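Local coordinates for protein CD180 antigen (Mus musculus, PDB 3T6Q) that may cooperate with MD-1 and TLR4 to mediate the innate immune response of B cells to bacterial lipopolysaccharide, leading to NF-kappa-B activation, at residues Cys67-Ile72 and Leu86-Asn91; Ile72-Phe77 and Ala97-Ser102; His81-Leu86 and Lys105-Leu110. All coordinates share one frame; numbering follows the deposited sequence.

The three contacts join consecutive leucine-rich repeats at different points round the coil. Contact 3 lies where the repeats start: main-chain bonds of the parallel strands 85-87 and 109-111 hold it, with polar side chains on one face and leucines on the other. Contact 1, the most buried, crosses the turn after strand 85-87 and relies on one asparagine amide plus branched aliphatic chains; contacts 2 and 3 are only partly buried. Contact 2 joins the loops after strands 71-72 and 95-96, where main-chain bonds between the loops and a threonine hydroxyl replace regular strand pairing. Leu86, shared by contacts 1 and 3, packs through CD2 on Phe77 and Leu101 of contact 2; Ile72 is common to contacts 1 and 2.

Contact 1 (Cys67-Ile72 and Leu86-Asn91); sequences CQIYWI and LVLTAN
The flat carboxamide of Asn91 meets Cys67 N and Ile69 N on opposite faces of its plane, both donating to OD1 as in the asparagine ladder of leucine-rich repeats. Cys67 N is 2.9 Å from Asn91 OD1, and Ile69 N 3.0 Å from the same Asn91 OD1 along a nearly straight bond (170°); each donor is tilted about 30° from the plane. CB, CG1 and CD1 of Ile69 also lie against this end of the amide. At the other end Asn91 ND2 donates to Leu88 O at 3.0 Å, with that oxygen in the amide plane, and it has a further acceptor in Leu64 O of the preceding repeat. Bonds at both ends fix the rotation of the amide, so a buried polar group ties the turn of LRR 3 to the main chain of LRR 2. CG of Asn91 stands beside its backbone N (chi1 -74°), which carries the amide toward residues 67-69. Beside the amide, aliphatic chains meet: the methyl groups Leu88 CD2 and Ile69 CD1 are 4.0 Å apart, and Ile72 reaches Leu88 tip to tip, CD1 to CD1 at 3.9 Å. A water bridges the two segments, accepting from Gln68 N and donating to Ala90 O, 2.8 Å from each.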
loop_
_atom_site.group_PDB
_atom_site.type_symbol
_atom_site.label_atom_id
_atom_site.label_comp_id
_atom_site.label_asym_id
_atom_site.label_seq_id
_atom_site.Cartn_x
_atom_site.Cartn_y
_atom_site.Cartn_z
ATOM N N CYS A 67 -13.916 -3.850 6.818
ATOM C CA CYS A 67 -15.113 -4.643 6.465
ATOM C C CYS A 67 -14.946 -5.400 5.147
ATOM O O CYS A 67 -15.931 -5.850 4.563
ATOM C CB CYS A 67 -16.366 -3.737 6.387
ATOM S SG CYS A 67 -17.000 -3.487 8.055
ATOM N N GLN A 68 -13.712 -5.495 4.663
ATOM C CA GLN A 68 -13.434 -6.191 3.393
ATOM C C GLN A 68 -14.195 -5.586 2.196
ATOM O O GLN A 68 -14.576 -6.289 1.245
ATOM C CB GLN A 68 -13.684 -7.709 3.567
ATOM C CG GLN A 68 -12.723 -8.341 4.559
ATOM C CD GLN A 68 -13.036 -9.794 4.838
ATOM O OE1 GLN A 68 -13.241 -10.181 5.981
ATOM N NE2 GLN A 68 -13.076 -10.608 3.793
ATOM N N ILE A 69 -14.384 -4.263 2.204
ATOM C CA ILE A 69 -15.091 -3.588 1.128
ATOM C C ILE A 69 -14.145 -3.320 -0.035
ATOM O O ILE A 69 -13.120 -2.675 0.155
ATOM C CB ILE A 69 -15.673 -2.234 1.613
ATOM C CG1 ILE A 69 -16.654 -2.476 2.745
ATOM C CG2 ILE A 69 -16.317 -1.490 0.448
ATOM C CD1 ILE A 69 -16.874 -1.186 3.590
ATOM N N TYR A 70 -14.465 -3.869 -1.215
ATOM C CA TYR A 70 -13.712 -3.628 -2.445
ATOM C C TYR A 70 -14.378 -2.603 -3.339
ATOM O O TYR A 70 -13.695 -1.980 -4.138
ATOM C CB TYR A 70 -13.545 -4.943 -3.235
ATOM C CG TYR A 70 -12.638 -5.940 -2.519
ATOM C CD1 TYR A 70 -11.275 -5.992 -2.808
ATOM C CD2 TYR A 70 -13.143 -6.808 -1.539
ATOM C CE1 TYR A 70 -10.435 -6.912 -2.169
ATOM C CE2 TYR A 70 -12.297 -7.703 -0.856
ATOM C CZ TYR A 70 -10.944 -7.754 -1.188
ATOM O OH TYR A 70 -10.080 -8.653 -0.556
ATOM N N TRP A 71 -15.703 -2.434 -3.239
ATOM C CA TRP A 71 -16.424 -1.561 -4.163
ATOM C C TRP A 71 -17.363 -0.642 -3.426
ATOM O O TRP A 71 -18.129 -1.099 -2.618
ATOM C CB TRP A 71 -17.259 -2.385 -5.172
ATOM C CG TRP A 71 -16.380 -3.256 -6.033
ATOM C CD1 TRP A 71 -16.002 -4.592 -5.801
ATOM C CD2 TRP A 71 -15.646 -2.854 -7.245
ATOM N NE1 TRP A 71 -15.153 -5.039 -6.800
ATOM C CE2 TRP A 71 -14.887 -4.043 -7.685
ATOM C CE3 TRP A 71 -15.540 -1.687 -7.977
ATOM C CZ2 TRP A 71 -14.096 -4.024 -8.820
ATOM C CZ3 TRP A 71 -14.741 -1.689 -9.125
ATOM C CH2 TRP A 71 -14.036 -2.829 -9.531
ATOM N N ILE A 72 -17.362 0.638 -3.786
ATOM C CA ILE A 72 -18.406 1.587 -3.285
ATOM C C ILE A 72 -19.126 2.177 -4.503
ATOM O O ILE A 72 -18.563 3.036 -5.189
ATOM C CB ILE A 72 -17.789 2.738 -2.443
ATOM C CG1 ILE A 72 -16.827 2.160 -1.392
ATOM C CG2 ILE A 72 -18.912 3.584 -1.785
ATOM C CD1 ILE A 72 -16.250 3.225 -0.430
ATOM N N LEU A 86 -17.685 9.414 8.837
ATOM C CA LEU A 86 -17.724 8.126 8.138
ATOM C C LEU A 86 -16.301 7.509 8.196
ATOM O O LEU A 86 -15.338 8.189 7.881
ATOM C CB LEU A 86 -18.115 8.393 6.693
ATOM C CG LEU A 86 -18.041 7.175 5.727
ATOM C CD1 LEU A 86 -18.948 6.078 6.226
ATOM C CD2 LEU A 86 -18.332 7.643 4.306
ATOM N N VAL A 87 -16.185 6.266 8.657
ATOM C CA VAL A 87 -14.847 5.642 8.786
ATOM C C VAL A 87 -14.748 4.473 7.790
ATOM O O VAL A 87 -15.457 3.484 7.947
ATOM C CB VAL A 87 -14.643 5.090 10.192
ATOM C CG1 VAL A 87 -13.195 4.599 10.402
ATOM C CG2 VAL A 87 -14.972 6.146 11.274
ATOM N N LEU A 88 -13.907 4.610 6.770
ATOM C CA LEU A 88 -13.715 3.534 5.755
ATOM C C LEU A 88 -12.304 2.946 5.825
ATOM O O LEU A 88 -11.809 2.323 4.875
ATOM C CB LEU A 88 -13.993 4.081 4.336
ATOM C CG LEU A 88 -15.529 4.134 4.087
ATOM C CD1 LEU A 88 -15.771 5.126 2.956
ATOM C CD2 LEU A 88 -16.124 2.747 3.761
ATOM N N THR A 89 -11.648 3.217 6.935
ATOM C CA THR A 89 -10.275 2.793 7.171
ATOM C C THR A 89 -10.082 1.280 6.952
ATOM O O THR A 89 -10.918 0.490 7.375
ATOM C CB THR A 89 -9.897 3.175 8.606
ATOM O OG1 THR A 89 -9.827 4.615 8.646
ATOM C CG2 THR A 89 -8.488 2.586 8.986
ATOM N N ALA A 90 -8.965 0.922 6.315
ATOM C CA ALA A 90 -8.487 -0.465 6.201
ATOM C C ALA A 90 -9.394 -1.360 5.328
ATOM O O ALA A 90 -9.514 -2.575 5.577
ATOM C CB ALA A 90 -8.241 -1.114 7.558
ATOM N N ASN A 91 -10.029 -0.743 4.327
ATOM C CA ASN A 91 -10.796 -1.489 3.307
ATOM C C ASN A 91 -10.021 -1.492 1.998
ATOM O O ASN A 91 -9.484 -0.462 1.594
ATOM C CB ASN A 91 -12.221 -0.881 3.104
ATOM C CG ASN A 91 -13.121 -1.204 4.242
ATOM O OD1 ASN A 91 -13.544 -2.372 4.399
ATOM N ND2 ASN A 91 -13.362 -0.219 5.111
HETATM O O HOH W 1 -10.993 -4.897 5.009
#

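Contact 2 (Ile72-Phe77 and Ala97-Ser102); sequences IHEDTF and AETALS
Ala97 N donates to Ile72 O at 2.8 Å in a nearly straight bond (164°), the shortest hydrogen bond between these two loops of consecutive leucine-rich repeats, LRR 2 and LRR 3. A second main-chain bond, Phe77 N to Ala100 O at 3.2 Å, lies in the carbonyl plane at the far end of the contact. Between them Asp75 N gives its proton to Thr99 OG1 at 3.0 Å, with a weak additional approach to Thr99 O. Asp75, third residue of the type II turn from His73 to Thr76, has a left-handed backbone; the middle peptide of the turn, between Glu74 and Asp75, presents the Asp75 N-H to the neighbouring loop. Thr99 OG1 sits between its own backbone N and carbonyl carbon (chi1 70°), where it meets that N-H and the CB of Glu74. The Asp75 carboxylate bends back over the same threonine, its OD1 3.1 Å from Ser102 OG, while a water spans Asp75 OD2 and Thr99 OG1. His73 O is gripped within its own turn by Thr76 N and Thr76 OG1, both from one face of the carbonyl. The end of Glu98 makes a salt bridge with a basic side chain of another protein's chain.

Apolar contacts fill in between and beside these bonds. Ala97 CB lies against the His73-Glu74 peptide, and Ala100 CB meets Ile72 CG2 at 3.7 Å. Phe77 is at the consensus phenylalanine position of its repeat, and its ring meets that of Phe53 with the two planes nearly parallel; Leu101 holds the equivalent place in the next repeat. Thr76 CG2 covers one face of the Phe77 ring over its centre, Ala100 O lies at the ring edge, and Phe77 CD1 touches Leu101 CD2 at 3.9 Å.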
loop_
_atom_site.group_PDB
_atom_site.type_symbol
_atom_site.label_atom_id
_atom_site.label_comp_id
_atom_site.label_asym_id
_atom_site.label_seq_id
_atom_site.Cartn_x
_atom_site.Cartn_y
_atom_site.Cartn_z
ATOM N N ILE A 72 -17.362 0.638 -3.786
ATOM C CA ILE A 72 -18.406 1.587 -3.285
ATOM C C ILE A 72 -19.126 2.177 -4.503
ATOM O O ILE A 72 -18.563 3.036 -5.189
ATOM C CB ILE A 72 -17.789 2.738 -2.443
ATOM C CG1 ILE A 72 -16.827 2.160 -1.392
ATOM C CG2 ILE A 72 -18.912 3.584 -1.785
ATOM C CD1 ILE A 72 -16.250 3.225 -0.430
ATOM N N HIS A 73 -20.338 1.684 -4.770
ATOM C CA HIS A 73 -21.072 2.005 -6.006
ATOM C C HIS A 73 -21.926 3.247 -5.877
ATOM O O HIS A 73 -21.968 3.869 -4.807
ATOM C CB HIS A 73 -21.918 0.804 -6.483
ATOM C CG HIS A 73 -21.090 -0.389 -6.971
ATOM N ND1 HIS A 73 -19.929 -0.251 -7.644
ATOM C CD2 HIS A 73 -21.306 -1.754 -6.853
ATOM C CE1 HIS A 73 -19.416 -1.470 -7.911
ATOM N NE2 HIS A 73 -20.269 -2.384 -7.447
ATOM N N GLU A 74 -22.593 3.624 -6.972
ATOM C CA GLU A 74 -23.360 4.889 -7.016
ATOM C C GLU A 74 -24.328 4.985 -5.843
ATOM O O GLU A 74 -24.887 3.989 -5.400
ATOM C CB GLU A 74 -24.079 5.075 -8.367
ATOM C CG GLU A 74 -25.162 4.046 -8.651
ATOM C CD GLU A 74 -25.426 3.822 -10.137
ATOM O OE1 GLU A 74 -26.393 3.095 -10.438
ATOM O OE2 GLU A 74 -24.676 4.335 -10.996
ATOM N N ASP A 75 -24.474 6.191 -5.291
ATOM C CA ASP A 75 -25.439 6.429 -4.217
ATOM C C ASP A 75 -25.393 5.482 -3.020
ATOM O O ASP A 75 -26.412 5.266 -2.358
ATOM C CB ASP A 75 -26.869 6.424 -4.816
ATOM C CG ASP A 75 -27.035 7.455 -5.931
ATOM O OD1 ASP A 75 -26.714 8.638 -5.693
ATOM O OD2 ASP A 75 -27.469 7.091 -7.052
ATOM N N THR A 76 -24.210 4.933 -2.688
ATOM C CA THR A 76 -24.114 4.065 -1.511
ATOM C C THR A 76 -24.673 4.725 -0.202
ATOM O O THR A 76 -25.303 4.054 0.665
ATOM C CB THR A 76 -22.637 3.605 -1.291
ATOM O OG1 THR A 76 -22.246 2.719 -2.365
ATOM C CG2 THR A 76 -22.503 2.886 0.020
ATOM N N PHE A 77 -24.410 6.016 -0.058
ATOM C CA PHE A 77 -24.745 6.753 1.197
ATOM C C PHE A 77 -25.913 7.705 0.976
ATOM O O PHE A 77 -26.030 8.754 1.640
ATOM C CB PHE A 77 -23.498 7.483 1.715
ATOM C CG PHE A 77 -22.397 6.524 2.083
ATOM C CD1 PHE A 77 -21.265 6.410 1.289
ATOM C CD2 PHE A 77 -22.553 5.664 3.178
ATOM C CE1 PHE A 77 -20.271 5.475 1.611
ATOM C CE2 PHE A 77 -21.553 4.743 3.511
ATOM C CZ PHE A 77 -20.425 4.651 2.719
ATOM N N ALA A 97 -17.565 5.275 -6.565
ATOM C CA ALA A 97 -18.376 5.999 -7.542
ATOM C C ALA A 97 -18.462 7.503 -7.294
ATOM O O ALA A 97 -18.422 7.975 -6.147
ATOM C CB ALA A 97 -19.759 5.380 -7.596
ATOM N N GLU A 98 -18.572 8.247 -8.385
ATOM C CA GLU A 98 -18.773 9.708 -8.364
ATOM C C GLU A 98 -19.846 10.121 -7.355
ATOM O O GLU A 98 -19.642 11.077 -6.603
ATOM C CB GLU A 98 -19.192 10.156 -9.767
ATOM C CG GLU A 98 -18.345 11.180 -10.489
ATOM C CD GLU A 98 -16.896 11.276 -10.041
ATOM O OE1 GLU A 98 -16.059 10.382 -10.334
ATOM O OE2 GLU A 98 -16.586 12.311 -9.426
ATOM N N THR A 99 -20.979 9.405 -7.342
ATOM C CA THR A 99 -22.144 9.748 -6.498
ATOM C C THR A 99 -22.211 8.999 -5.151
ATOM O O THR A 99 -23.230 9.049 -4.447
ATOM C CB THR A 99 -23.484 9.528 -7.263
ATOM O OG1 THR A 99 -23.713 8.122 -7.461
ATOM C CG2 THR A 99 -23.460 10.214 -8.594
ATOM N N ALA A 100 -21.140 8.286 -4.788
ATOM C CA ALA A 100 -21.173 7.470 -3.579
ATOM C C ALA A 100 -21.484 8.328 -2.363
ATOM O O ALA A 100 -22.262 7.913 -1.481
ATOM C CB ALA A 100 -19.842 6.734 -3.381
ATOM N N LEU A 101 -20.928 9.546 -2.340
ATOM C CA LEU A 101 -21.144 10.463 -1.204
ATOM C C LEU A 101 -22.156 11.592 -1.491
ATOM O O LEU A 101 -22.043 12.684 -0.923
ATOM C CB LEU A 101 -19.795 11.079 -0.782
ATOM C CG LEU A 101 -18.772 10.142 -0.122
ATOM C CD1 LEU A 101 -17.405 10.826 -0.051
ATOM C CD2 LEU A 101 -19.284 9.780 1.268
ATOM N N SER A 102 -23.153 11.324 -2.335
ATOM C CA SER A 102 -24.177 12.328 -2.680
ATOM C C SER A 102 -25.073 12.642 -1.481
ATOM O O SER A 102 -25.485 13.770 -1.294
ATOM C CB SER A 102 -25.020 11.856 -3.886
ATOM O OG SER A 102 -25.811 10.698 -3.530
HETATM O O HOH W 2 -26.156 7.995 -9.363
#

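Contact 3 (His81-Leu86 and Lys105-Leu110); sequences HRLDTL and KALKHL
Leu86 and Leu110 lie side by side and point the same way, Leu86 CD2 against Leu110 CD1 at 3.9 Å, on the inward face of two parallel strands. Three residues earlier, Leu83 and Leu107 lie alongside in the same way, CD1 to CD1 at 3.8 Å, and Leu107 CD1 also touches Leu86 CB. On the other strand face Thr85 crosses His109 obliquely, so that Thr85 OG1 sits at the imidazole edge, 3.6 Å from His109 CD2. Asp84 runs alongside the same ring with its carboxylate turned almost perpendicular to it (86°), OD2 again at the edge. One face of the imidazole carries Lys108 CB, offset toward the rim, and His109 ND1 is hydrogen-bonded to Ser133 OG of the following repeat. The Asp84 carboxylate, swung opposite its own N (chi1 -175°), reaches across the bent Lys108 chain, OD1 touching CG and CE; the lysine ammonium instead makes its salt bridge with Glu132. OD1 also accepts from a water that donates to Ala106 O. Main-chain bonds set the register: Asp84 O takes both Lys108 N (2.9 Å) and His109 N (3.1 Å), and Leu86 N donates to His109 O at 3.1 Å. Stacked leucines inside a parallel ladder of short strands, one per repeat, characterise the leucine-rich repeat solenoid, the fold of the extracellular part of Toll-like receptors.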
loop_
_atom_site.group_PDB
_atom_site.type_symbol
_atom_site.label_atom_id
_atom_site.label_comp_id
_atom_site.label_asym_id
_atom_site.label_seq_id
_atom_site.Cartn_x
_atom_site.Cartn_y
_atom_site.Cartn_z
ATOM N N HIS A 81 -28.185 11.692 5.058
ATOM C CA HIS A 81 -28.222 13.141 4.985
ATOM C C HIS A 81 -27.656 13.760 6.256
ATOM O O HIS A 81 -27.113 14.870 6.223
ATOM C CB HIS A 81 -29.704 13.583 4.767
ATOM C CG HIS A 81 -30.257 13.276 3.362
ATOM N ND1 HIS A 81 -31.167 14.067 2.741
ATOM C CD2 HIS A 81 -29.998 12.219 2.478
ATOM C CE1 HIS A 81 -31.458 13.569 1.513
ATOM N NE2 HIS A 81 -30.757 12.423 1.356
ATOM N N ARG A 82 -27.775 13.046 7.384
ATOM C CA ARG A 82 -27.336 13.591 8.674
ATOM C C ARG A 82 -25.906 13.108 9.061
ATOM O O ARG A 82 -25.428 13.364 10.150
ATOM C CB ARG A 82 -28.359 13.290 9.773
ATOM C CG ARG A 82 -29.769 13.864 9.508
ATOM C CD ARG A 82 -30.502 14.275 10.789
ATOM N NE ARG A 82 -30.578 13.172 11.750
ATOM C CZ ARG A 82 -29.999 13.140 12.958
ATOM N NH1 ARG A 82 -29.295 14.177 13.424
ATOM N NH2 ARG A 82 -30.129 12.048 13.712
ATOM N N LEU A 83 -25.216 12.427 8.152
ATOM C CA LEU A 83 -23.935 11.780 8.502
ATOM C C LEU A 83 -22.863 12.819 8.849
ATOM O O LEU A 83 -22.613 13.756 8.080
ATOM C CB LEU A 83 -23.444 10.942 7.328
ATOM C CG LEU A 83 -23.006 9.488 7.566
ATOM C CD1 LEU A 83 -21.909 9.128 6.583
ATOM C CD2 LEU A 83 -22.647 9.089 8.973
ATOM N N ASP A 84 -22.268 12.661 10.027
ATOM C CA ASP A 84 -21.204 13.563 10.506
ATOM C C ASP A 84 -19.789 12.938 10.320
ATOM O O ASP A 84 -18.878 13.618 9.871
ATOM C CB ASP A 84 -21.471 13.881 11.983
ATOM C CG ASP A 84 -20.493 14.903 12.561
ATOM O OD1 ASP A 84 -20.389 16.023 12.024
ATOM O OD2 ASP A 84 -19.837 14.601 13.575
ATOM N N THR A 85 -19.644 11.648 10.650
ATOM C CA THR A 85 -18.333 10.928 10.602
ATOM C C THR A 85 -18.542 9.653 9.818
ATOM O O THR A 85 -19.499 8.924 10.071
ATOM C CB THR A 85 -17.851 10.585 12.032
ATOM O OG1 THR A 85 -17.584 11.816 12.704
ATOM C CG2 THR A 85 -16.521 9.728 12.055
ATOM N N LEU A 86 -17.685 9.414 8.837
ATOM C CA LEU A 86 -17.724 8.126 8.138
ATOM C C LEU A 86 -16.301 7.509 8.196
ATOM O O LEU A 86 -15.338 8.189 7.881
ATOM C CB LEU A 86 -18.115 8.393 6.693
ATOM C CG LEU A 86 -18.041 7.175 5.727
ATOM C CD1 LEU A 86 -18.948 6.078 6.226
ATOM C CD2 LEU A 86 -18.332 7.643 4.306
ATOM N N LYS A 105 -24.133 15.425 2.585
ATOM C CA LYS A 105 -23.603 16.689 2.152
ATOM C C LYS A 105 -23.032 17.510 3.328
ATOM O O LYS A 105 -22.157 18.341 3.098
ATOM C CB LYS A 105 -24.653 17.496 1.350
ATOM C CG LYS A 105 -25.030 16.927 -0.033
ATOM C CD LYS A 105 -25.939 17.903 -0.798
ATOM C CE LYS A 105 -26.695 17.351 -2.005
ATOM N NZ LYS A 105 -26.541 15.912 -2.358
ATOM N N ALA A 106 -23.500 17.271 4.560
ATOM C CA ALA A 106 -22.934 17.932 5.765
ATOM C C ALA A 106 -21.843 17.098 6.468
ATOM O O ALA A 106 -21.525 17.355 7.637
ATOM C CB ALA A 106 -24.018 18.336 6.780
ATOM N N LEU A 107 -21.269 16.117 5.764
ATOM C CA LEU A 107 -20.205 15.298 6.367
ATOM C C LEU A 107 -19.081 16.185 6.922
ATOM O O LEU A 107 -18.645 17.106 6.244
ATOM C CB LEU A 107 -19.606 14.357 5.337
ATOM C CG LEU A 107 -18.779 13.218 5.968
ATOM C CD1 LEU A 107 -19.671 12.247 6.748
ATOM C CD2 LEU A 107 -17.962 12.556 4.898
ATOM N N LYS A 108 -18.605 15.889 8.129
ATOM C CA LYS A 108 -17.502 16.683 8.705
ATOM C C LYS A 108 -16.126 15.990 8.772
ATOM O O LYS A 108 -15.094 16.632 8.515
ATOM C CB LYS A 108 -17.907 17.260 10.043
ATOM C CG LYS A 108 -19.095 18.238 9.882
ATOM C CD LYS A 108 -19.050 19.410 10.827
ATOM C CE LYS A 108 -19.057 18.983 12.280
ATOM N NZ LYS A 108 -18.685 20.118 13.179
ATOM N N HIS A 109 -16.128 14.683 9.027
ATOM C CA HIS A 109 -14.855 13.938 9.252
ATOM C C HIS A 109 -14.907 12.645 8.471
ATOM O O HIS A 109 -15.853 11.855 8.591
ATOM C CB HIS A 109 -14.714 13.629 10.737
ATOM C CG HIS A 109 -15.040 14.820 11.647
ATOM N ND1 HIS A 109 -14.258 15.906 11.718
ATOM C CD2 HIS A 109 -16.135 15.062 12.495
ATOM C CE1 HIS A 109 -14.804 16.807 12.600
ATOM N NE2 HIS A 109 -15.951 16.280 13.069
ATOM N N LEU A 110 -13.889 12.423 7.677
ATOM C CA LEU A 110 -13.865 11.228 6.835
ATOM C C LEU A 110 -12.515 10.555 7.060
ATOM O O LEU A 110 -11.479 11.231 6.961
ATOM C CB LEU A 110 -14.048 11.616 5.362
ATOM C CG LEU A 110 -13.862 10.517 4.293
ATOM C CD1 LEU A 110 -14.891 9.432 4.499
ATOM C CD2 LEU A 110 -14.022 11.072 2.890
HETATM O O HOH W 3 -24.355 14.955 6.225
HETATM O O HOH W 4 -26.750 16.395 4.187
HETATM O O HOH W 5 -22.602 16.879 10.257
#